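Local coordinates for L-lysine 6-oxidase (Marinomonas mediterranea, PDB 3WEU), which oxidises the epsilon-amino group of L-lysine with a cysteine tryptophylquinone cofactor, releasing ammonium and the hydrogen peroxide that makes it antibacterial, at residues 87-92 with 193-198; 12-17 with 219-224. One frame throughout, in Å; residues are numbered along the deposited sequence.

Contact 1: 87-92 with 193-198; sequences VHLANK and LIVLGG
Val-87 and Leu-193 meet methyl to methyl, Val-87 CG2 lying 3.7 Å from Leu-193 CD2, and this is the closest approach between 87-92 and 193-198. The two side chains cross obliquely, and CG2 and CD2 make the nearest touch. In Val-87 the rotamer leaves CG2 beside the backbone N and CG1 anti to it (chi1 179°), and CG2 is the branch that touches. Leu-193 extends CG anti to its own N (chi1 171°) and presents CD2. The same Val-87 CG2 also faces Val-195 CG2 at 4.2 Å, set against two side chains of the opposing strand. A looser pair follows, Leu-89 CD1 with Val-195 CG1 at 4.3 Å.

All of this is apolar: no hydrogen bond passes between the two segments, and the axes of strands 87-91 and 193-196 come no nearer than 10.3 Å. The strands run nearly parallel, 12° between directions, yet they are not paired neighbours. They face each other across a layer of side chains, with alternate residues Val-87, Leu-89, Leu-193 and Val-195 all directing CB toward the partner. This is consistent with the interior of a β-barrel, the strands belonging to one curled mixed sheet inside the N-terminal LodA region.

Each strand is held by other partners. Strand 80-91 lies between 137-145 and 223-232; on its other face His-88 NE2 is hydrogen-bonded to Asp-138 OD1. Strand 193-196 pairs with 58-66 and 181-187; Phe-63 of 58-66 touches Leu-193 and Val-195, while Val-144 and Val-226 also touch Leu-193, joining the neighbouring strands to the same hydrophobic core.

Contact 2: 12-17 with 219-224; sequences ARLGNA and DDISDG
An Asx turn shapes the link between strands 217-219 and 223-232, and Leu-14, just past the end of strand 4-13, packs against the residues that follow its first aspartate. Within the turn Asp-219 OD1 accepts from Ile-221 N at 3.2 Å; the bond is bent (137° at the hydrogen), and the donor lies 60° out of the carboxylate plane.

Across the contact Leu-14 supplies the whole side from 12-17, aiming CB at the turn and touching with both methyls. CD1 mainly meets the end of Ile-221, 3.8 Å from Ile-221 CD1, the two side chains crossing at about a right angle. CD2 comes 3.3 Å from Asp-220 OD1, a close van der Waals approach of a methyl to a carboxylate oxygen. Asp-220 has CG between its backbone N and carbonyl carbon (chi1 66°), which brings OD1 up to Leu-14, while OD2 accepts from the backbone N of Tyr-199 and of Phe-201. Two main-chain amides thus grip OD2 of the buried carboxylate; OD1, which touches the leucine, has its own hydrogen bond outside the two segments.

The surroundings close round the same leucine: Trp-509 of a loop touches both Leu-14 and Ile-221, and Val-246 of strand 237-247 also packs on Leu-14. That strand runs parallel to 4-13 and antiparallel to 223-232, so it lies in the sheet between the two strands whose ends the contact joins.

Both contacts are buried in the N-terminal LodA region, their centres 8 Å apart. Contact 1 joins facing strands through aliphatic side chains alone; contact 2 joins the ends of strands, where a turn brings the carboxylate of Asp-220 beside a leucine and two backbone amides hold its OD2. They share a sheet, because 80-91 and 223-232 are antiparallel neighbours: Ala-90 N probably hydrogen-bonds to Asp-223 O at 3.0 Å. At the end of that ladder Asn-91 ND2 reaches Ile-221 O at 2.8 Å, also a probable hydrogen bond, so the strand of contact 1 reaches the turn of contact 2. Gly-15 and Gly-198, paired through their backbones, form a second tie.

Contact 1: 87-92 with 193-198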
loop_
_atom_site.group_PDB
_atom_site.type_symbol
_atom_site.label_atom_id
_atom_site.label_comp_id
_atom_site.label_asym_id
_atom_site.label_seq_id
_atom_site.Cartn_x
_atom_site.Cartn_y
_atom_site.Cartn_z
ATOM N N VAL A 87 -41.105 -2.082 12.838
ATOM C CA VAL A 87 -40.158 -2.445 11.793
ATOM C C VAL A 87 -38.843 -2.818 12.385
ATOM O O VAL A 87 -38.224 -2.044 13.204
ATOM C CB VAL A 87 -39.956 -1.262 10.821
ATOM C CG1 VAL A 87 -38.939 -1.661 9.754
ATOM C CG2 VAL A 87 -41.282 -0.842 10.232
ATOM N N HIS A 88 -38.377 -3.999 12.008
ATOM C CA HIS A 88 -37.110 -4.449 12.485
ATOM C C HIS A 88 -36.084 -4.644 11.345
ATOM O O HIS A 88 -36.105 -5.644 10.653
ATOM C CB HIS A 88 -37.268 -5.753 13.317
ATOM C CG HIS A 88 -36.018 -6.180 14.046
ATOM N ND1 HIS A 88 -35.983 -7.294 14.882
ATOM C CD2 HIS A 88 -34.764 -5.682 14.045
ATOM C CE1 HIS A 88 -34.768 -7.436 15.370
ATOM N NE2 HIS A 88 -34.018 -6.445 14.923
ATOM N N LEU A 89 -35.195 -3.681 11.179
ATOM C CA LEU A 89 -34.193 -3.698 10.124
ATOM C C LEU A 89 -32.870 -4.142 10.736
ATOM O O LEU A 89 -32.603 -3.843 11.910
ATOM C CB LEU A 89 -34.012 -2.274 9.583
ATOM C CG LEU A 89 -35.238 -1.576 8.983
ATOM C CD1 LEU A 89 -34.833 -0.227 8.336
ATOM C CD2 LEU A 89 -36.002 -2.444 8.020
ATOM N N ALA A 90 -32.036 -4.830 9.975
ATOM C CA ALA A 90 -30.679 -5.204 10.398
ATOM C C ALA A 90 -29.760 -5.358 9.198
ATOM O O ALA A 90 -30.214 -5.441 8.040
ATOM C CB ALA A 90 -30.673 -6.522 11.202
ATOM N N ASN A 91 -28.458 -5.283 9.459
ATOM C CA ASN A 91 -27.485 -5.527 8.426
ATOM C C ASN A 91 -26.643 -6.644 8.894
ATOM O O ASN A 91 -25.840 -6.476 9.860
ATOM C CB ASN A 91 -26.658 -4.262 8.228
ATOM C CG ASN A 91 -25.547 -4.408 7.221
ATOM O OD1 ASN A 91 -24.780 -5.368 7.208
ATOM N ND2 ASN A 91 -25.382 -3.385 6.447
ATOM N N LYS A 92 -26.732 -7.761 8.191
ATOM C CA LYS A 92 -25.936 -8.947 8.558
ATOM C C LYS A 92 -24.719 -9.140 7.715
ATOM O O LYS A 92 -24.079 -10.218 7.799
ATOM C CB LYS A 92 -26.822 -10.172 8.384
ATOM C CG LYS A 92 -27.726 -10.507 9.528
ATOM C CD LYS A 92 -28.437 -11.767 9.236
ATOM C CE LYS A 92 -29.266 -12.358 10.362
ATOM N NZ LYS A 92 -29.801 -13.689 9.966
ATOM N N LEU A 193 -47.441 4.201 7.534
ATOM C CA LEU A 193 -46.009 4.097 7.799
ATOM C C LEU A 193 -45.141 4.614 6.656
ATOM O O LEU A 193 -45.450 4.361 5.483
ATOM C CB LEU A 193 -45.681 2.636 8.043
ATOM C CG LEU A 193 -44.200 2.276 8.135
ATOM C CD1 LEU A 193 -43.559 2.868 9.344
ATOM C CD2 LEU A 193 -43.958 0.734 8.171
ATOM N N ILE A 194 -44.081 5.301 6.984
ATOM C CA ILE A 194 -43.015 5.654 6.041
ATOM C C ILE A 194 -41.745 5.167 6.603
ATOM O O ILE A 194 -41.370 5.526 7.723
ATOM C CB ILE A 194 -42.930 7.206 5.820
ATOM C CG1 ILE A 194 -44.169 7.664 5.111
ATOM C CG2 ILE A 194 -41.681 7.600 5.012
ATOM C CD1 ILE A 194 -44.468 9.161 5.206
ATOM N N VAL A 195 -41.048 4.305 5.873
ATOM C CA VAL A 195 -39.740 3.902 6.310
ATOM C C VAL A 195 -38.655 4.532 5.481
ATOM O O VAL A 195 -38.709 4.490 4.267
ATOM C CB VAL A 195 -39.561 2.384 6.187
ATOM C CG1 VAL A 195 -38.171 1.969 6.701
ATOM C CG2 VAL A 195 -40.693 1.652 6.899
ATOM N N LEU A 196 -37.716 5.175 6.144
ATOM C CA LEU A 196 -36.566 5.744 5.549
ATOM C C LEU A 196 -35.396 4.945 6.077
ATOM O O LEU A 196 -35.372 4.552 7.278
ATOM C CB LEU A 196 -36.460 7.208 5.942
ATOM C CG LEU A 196 -37.563 8.118 5.407
ATOM C CD1 LEU A 196 -37.858 9.291 6.295
ATOM C CD2 LEU A 196 -37.115 8.708 4.102
ATOM N N GLY A 197 -34.436 4.682 5.203
ATOM C CA GLY A 197 -33.280 3.853 5.502
ATOM C C GLY A 197 -32.070 4.675 5.856
ATOM O O GLY A 197 -32.174 5.803 6.287
ATOM N N GLY A 198 -30.913 4.091 5.622
ATOM C CA GLY A 198 -29.623 4.687 5.945
ATOM C C GLY A 198 -29.252 5.973 5.249
ATOM O O GLY A 198 -29.940 6.494 4.313
#

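Contact 2: 12-17 with 219-224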
loop_
_atom_site.group_PDB
_atom_site.type_symbol
_atom_site.label_atom_id
_atom_site.label_comp_id
_atom_site.label_asym_id
_atom_site.label_seq_id
_atom_site.Cartn_x
_atom_site.Cartn_y
_atom_site.Cartn_z
ATOM N N ALA A 12 -36.582 1.427 0.146
ATOM C CA ALA A 12 -36.116 2.756 0.460
ATOM C C ALA A 12 -34.708 2.871 -0.096
ATOM O O ALA A 12 -34.034 1.841 -0.373
ATOM C CB ALA A 12 -36.078 2.968 1.968
ATOM N N ARG A 13 -34.224 4.104 -0.208
ATOM C CA ARG A 13 -32.890 4.299 -0.702
ATOM C C ARG A 13 -32.111 5.279 0.127
ATOM O O ARG A 13 -32.630 6.302 0.587
ATOM C CB ARG A 13 -32.914 4.685 -2.172
ATOM C CG ARG A 13 -33.713 3.681 -2.973
ATOM C CD ARG A 13 -33.593 3.823 -4.475
ATOM N NE ARG A 13 -32.665 2.793 -4.854
ATOM C CZ ARG A 13 -32.982 1.595 -5.323
ATOM N NH1 ARG A 13 -34.232 1.248 -5.573
ATOM N NH2 ARG A 13 -32.001 0.755 -5.557
ATOM N N LEU A 14 -30.850 4.952 0.296
ATOM C CA LEU A 14 -29.942 5.732 1.095
ATOM C C LEU A 14 -29.841 7.173 0.626
ATOM O O LEU A 14 -29.917 7.461 -0.579
ATOM C CB LEU A 14 -28.517 5.133 0.962
ATOM C CG LEU A 14 -28.281 3.729 1.423
ATOM C CD1 LEU A 14 -26.827 3.394 1.160
ATOM C CD2 LEU A 14 -28.658 3.589 2.921
ATOM N N GLY A 15 -29.602 8.065 1.572
ATOM C CA GLY A 15 -29.373 9.463 1.271
ATOM C C GLY A 15 -28.622 10.153 2.407
ATOM O O GLY A 15 -28.948 9.981 3.600
ATOM N N ASN A 16 -27.721 11.031 2.035
ATOM C CA ASN A 16 -26.905 11.759 2.992
ATOM C C ASN A 16 -27.298 13.217 3.227
ATOM O O ASN A 16 -26.567 13.975 3.866
ATOM C CB ASN A 16 -25.410 11.577 2.670
ATOM C CG ASN A 16 -24.995 12.134 1.347
ATOM O OD1 ASN A 16 -25.806 12.377 0.478
ATOM N ND2 ASN A 16 -23.676 12.298 1.161
ATOM N N ALA A 17 -28.427 13.634 2.698
ATOM C CA ALA A 17 -28.898 15.007 2.948
ATOM C C ALA A 17 -29.412 15.075 4.396
ATOM O O ALA A 17 -29.301 14.104 5.168
ATOM C CB ALA A 17 -30.004 15.399 1.980
ATOM N N ASP A 219 -21.542 -1.001 6.339
ATOM C CA ASP A 219 -22.377 0.024 5.743
ATOM C C ASP A 219 -23.720 0.054 6.442
ATOM O O ASP A 219 -23.918 -0.726 7.367
ATOM C CB ASP A 219 -22.432 -0.162 4.213
ATOM C CG ASP A 219 -23.297 -1.337 3.732
ATOM O OD1 ASP A 219 -24.184 -1.815 4.432
ATOM O OD2 ASP A 219 -23.104 -1.755 2.574
ATOM N N ASP A 220 -24.633 0.931 5.982
ATOM C CA ASP A 220 -25.878 1.159 6.649
ATOM C C ASP A 220 -27.053 0.777 5.784
ATOM O O ASP A 220 -28.165 1.147 6.049
ATOM C CB ASP A 220 -26.010 2.574 7.232
ATOM C CG ASP A 220 -26.066 3.676 6.198
ATOM O OD1 ASP A 220 -26.029 3.407 4.971
ATOM O OD2 ASP A 220 -26.034 4.837 6.674
ATOM N N ILE A 221 -26.779 -0.062 4.791
ATOM C CA ILE A 221 -27.823 -0.852 4.145
ATOM C C ILE A 221 -28.464 -1.709 5.202
ATOM O O ILE A 221 -27.800 -2.051 6.165
ATOM C CB ILE A 221 -27.203 -1.737 3.012
ATOM C CG1 ILE A 221 -26.691 -0.884 1.848
ATOM C CG2 ILE A 221 -28.161 -2.831 2.535
ATOM C CD1 ILE A 221 -27.846 -0.303 0.983
ATOM N N SER A 222 -29.745 -2.050 5.021
ATOM C CA SER A 222 -30.424 -2.982 5.899
ATOM C C SER A 222 -31.647 -3.525 5.213
ATOM O O SER A 222 -32.090 -3.035 4.145
ATOM C CB SER A 222 -30.874 -2.296 7.198
ATOM O OG SER A 222 -31.920 -1.385 6.944
ATOM N N ASP A 223 -32.215 -4.544 5.810
ATOM C CA ASP A 223 -33.550 -5.013 5.440
ATOM C C ASP A 223 -34.197 -5.710 6.647
ATOM O O ASP A 223 -33.481 -6.033 7.610
ATOM C CB ASP A 223 -33.465 -6.023 4.263
ATOM C CG ASP A 223 -32.888 -7.360 4.661
ATOM O OD1 ASP A 223 -31.655 -7.468 4.681
ATOM O OD2 ASP A 223 -33.693 -8.330 4.900
ATOM N N GLY A 224 -35.509 -5.900 6.592
ATOM C CA GLY A 224 -36.217 -6.582 7.661
ATOM C C GLY A 224 -37.700 -6.514 7.653
ATOM O O GLY A 224 -38.329 -6.143 6.678
#